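Endonuclease/exonuclease/phosphatase domain-containing protein (Enterococcus faecalis, PDB 3L1W) belongs to the endonuclease/exonuclease/phosphatase family of the DNase I-like fold and may act as a 3'-5' RNA exonuclease, though its function is not established. Local coordinates at residues C40-R45 and V128-L133. Residues are numbered along the deposited sequence; the frame is centred on the assembly and turned at random.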
loop_
_atom_site.group_PDB
_atom_site.type_symbol
_atom_site.label_atom_id
_atom_site.label_comp_id
_atom_site.label_asym_id
_atom_site.label_seq_id
_atom_site.Cartn_x
_atom_site.Cartn_y
_atom_site.Cartn_z
ATOM N N CYS A 40 13.542 2.840 -8.807
ATOM C CA CYS A 40 14.090 2.599 -10.139
ATOM C C CYS A 40 12.937 2.318 -11.091
ATOM O O CYS A 40 12.029 1.554 -10.768
ATOM C CB CYS A 40 15.058 1.413 -10.123
ATOM S SG CYS A 40 16.644 1.797 -9.331
ATOM N N ILE A 41 12.976 2.947 -12.261
ATOM C CA ILE A 41 11.929 2.816 -13.258
ATOM C C ILE A 41 12.526 2.242 -14.527
ATOM O O ILE A 41 13.587 2.692 -14.966
ATOM C CB ILE A 41 11.348 4.203 -13.608
ATOM C CG1 ILE A 41 10.639 4.818 -12.396
ATOM C CG2 ILE A 41 10.357 4.112 -14.786
ATOM C CD1 ILE A 41 9.383 4.047 -11.974
ATOM N N GLN A 42 11.860 1.253 -15.124
ATOM C CA GLN A 42 12.251 0.766 -16.446
ATOM C C GLN A 42 11.175 1.051 -17.494
ATOM O O GLN A 42 9.995 1.189 -17.161
ATOM C CB GLN A 42 12.557 -0.738 -16.439
ATOM C CG GLN A 42 13.616 -1.170 -15.433
ATOM C CD GLN A 42 13.036 -1.268 -14.034
ATOM O OE1 GLN A 42 11.914 -1.742 -13.853
ATOM N NE2 GLN A 42 13.797 -0.830 -13.040
ATOM N N GLU A 43 11.612 1.127 -18.749
ATOM C CA GLU A 43 10.748 1.229 -19.937
ATOM C C GLU A 43 10.033 2.570 -20.072
ATOM O O GLU A 43 8.809 2.627 -20.138
ATOM C CB GLU A 43 9.749 0.069 -20.006
ATOM C CG GLU A 43 10.422 -1.295 -20.134
ATOM C CD GLU A 43 9.503 -2.384 -20.666
ATOM O OE1 GLU A 43 8.490 -2.059 -21.308
ATOM O OE2 GLU A 43 9.814 -3.582 -20.467
ATOM N N VAL A 44 10.803 3.649 -20.111
ATOM C CA VAL A 44 10.222 4.969 -20.303
ATOM C C VAL A 44 10.830 5.686 -21.507
ATOM O O VAL A 44 12.022 6.007 -21.530
ATOM C CB VAL A 44 10.335 5.840 -19.027
ATOM C CG1 VAL A 44 9.358 5.331 -17.975
ATOM C CG2 VAL A 44 11.774 5.848 -18.477
ATOM N N ARG A 45 9.994 5.921 -22.508
ATOM C CA ARG A 45 10.358 6.782 -23.619
ATOM C C ARG A 45 10.305 8.230 -23.135
ATOM O O ARG A 45 9.839 8.501 -22.019
ATOM C CB ARG A 45 9.411 6.529 -24.794
ATOM C CG ARG A 45 9.590 5.129 -25.393
ATOM C CD ARG A 45 8.691 4.885 -26.603
ATOM N NE ARG A 45 8.859 5.931 -27.602
ATOM C CZ ARG A 45 9.943 6.075 -28.361
ATOM N NH1 ARG A 45 10.009 7.065 -29.242
ATOM N NH2 ARG A 45 10.962 5.233 -28.241
ATOM N N VAL A 128 23.073 2.956 -6.099
ATOM C CA VAL A 128 21.867 2.361 -6.697
ATOM C C VAL A 128 22.130 2.063 -8.173
ATOM O O VAL A 128 22.601 2.932 -8.906
ATOM C CB VAL A 128 20.671 3.308 -6.594
ATOM C CG1 VAL A 128 19.452 2.718 -7.322
ATOM C CG2 VAL A 128 20.340 3.599 -5.132
ATOM N N ILE A 129 21.835 0.837 -8.607
ATOM C CA ILE A 129 22.021 0.446 -10.003
ATOM C C ILE A 129 20.680 -0.023 -10.554
ATOM O O ILE A 129 20.106 -0.977 -10.051
ATOM C CB ILE A 129 23.032 -0.716 -10.147
ATOM C CG1 ILE A 129 24.370 -0.373 -9.471
ATOM C CG2 ILE A 129 23.241 -1.056 -11.617
ATOM C CD1 ILE A 129 25.334 -1.565 -9.370
ATOM N N ASN A 130 20.193 0.666 -11.582
ATOM C CA ASN A 130 18.917 0.353 -12.226
ATOM C C ASN A 130 19.167 -0.647 -13.346
ATOM O O ASN A 130 19.838 -0.329 -14.328
ATOM C CB ASN A 130 18.294 1.634 -12.786
ATOM C CG ASN A 130 16.873 1.428 -13.288
ATOM O OD1 ASN A 130 16.469 0.308 -13.589
ATOM N ND2 ASN A 130 16.119 2.518 -13.393
ATOM N N VAL A 131 18.628 -1.854 -13.173
ATOM C CA VAL A 131 18.831 -2.978 -14.078
ATOM C C VAL A 131 17.677 -3.167 -15.072
ATOM O O VAL A 131 16.520 -3.218 -14.671
ATOM C CB VAL A 131 18.924 -4.284 -13.245
ATOM C CG1 VAL A 131 19.003 -5.498 -14.151
ATOM C CG2 VAL A 131 20.138 -4.227 -12.298
ATOM N N HIS A 132 17.988 -3.290 -16.362
ATOM C CA HIS A 132 17.018 -3.857 -17.297
ATOM C C HIS A 132 17.742 -4.696 -18.329
ATOM O O HIS A 132 18.282 -4.172 -19.302
ATOM C CB HIS A 132 16.171 -2.786 -17.990
ATOM C CG HIS A 132 14.986 -3.349 -18.711
ATOM N ND1 HIS A 132 14.175 -2.592 -19.531
ATOM C CD2 HIS A 132 14.470 -4.602 -18.724
ATOM C CE1 HIS A 132 13.218 -3.358 -20.028
ATOM N NE2 HIS A 132 13.372 -4.582 -19.551
ATOM N N LEU A 133 17.755 -6.004 -18.111
ATOM C CA LEU A 133 18.558 -6.883 -18.961
ATOM C C LEU A 133 17.772 -7.294 -20.187
ATOM O O LEU A 133 16.551 -7.191 -20.202
ATOM C CB LEU A 133 19.027 -8.119 -18.187
ATOM C CG LEU A 133 19.808 -7.828 -16.904
ATOM C CD1 LEU A 133 20.238 -9.112 -16.223
ATOM C CD2 LEU A 133 21.015 -6.948 -17.205
HETATM O O HOH W 1 13.895 0.100 -20.445
#
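Strand 40-44 of one sheet and strand 128-132 of the other run nearly parallel, 24° apart, with axes 7.2 Å apart at closest approach, Cys40 facing Asn130 and Gln42 facing His132. The pair illustrates how the two β-sheets of a DNase I-like sandwich can be joined by side-chain hydrogen bonds as well as by apolar packing. Asn130 is central. Its chi1 of -172° swings CG away from the backbone N and carries the amide across the gap, where both ends are used: ND2 donates to Ile41 O at 3.0 Å, approaching from above the carbonyl plane, while OD1 receives an almost straight hydrogen bond from Gln42 NE2, also 3.0 Å. The two amide planes stand nearly perpendicular. Gln42 is bent at chi2, which turns its amide back toward Asn130; its NE2 also donates to Thr5 OG1. Toward the N-terminal ends of the strands, Cys40 SG packs against Val128 CG1 at 3.6 Å.

Toward the C-terminal ends, the side chains of Glu43 and His132 cross at about a right angle, although carboxylate and ring planes are only 13° apart; Glu43 OE2 lies 3.4 Å from His132 CE1, a contact without a hydrogen bond. A water in the plane of the imidazole lies 2.9 Å from His132 ND1 and accepts a weak bond from Glu43 N. Asn7 of strand 2-7 binds Glu43 OE2 and also touches His132. The buried Asn130 amide, donating to a backbone carbonyl and accepting from Gln42, is thus fixed in rotation and flip, while Val10 N and Asn7 ND2 hold the Glu43 carboxylate.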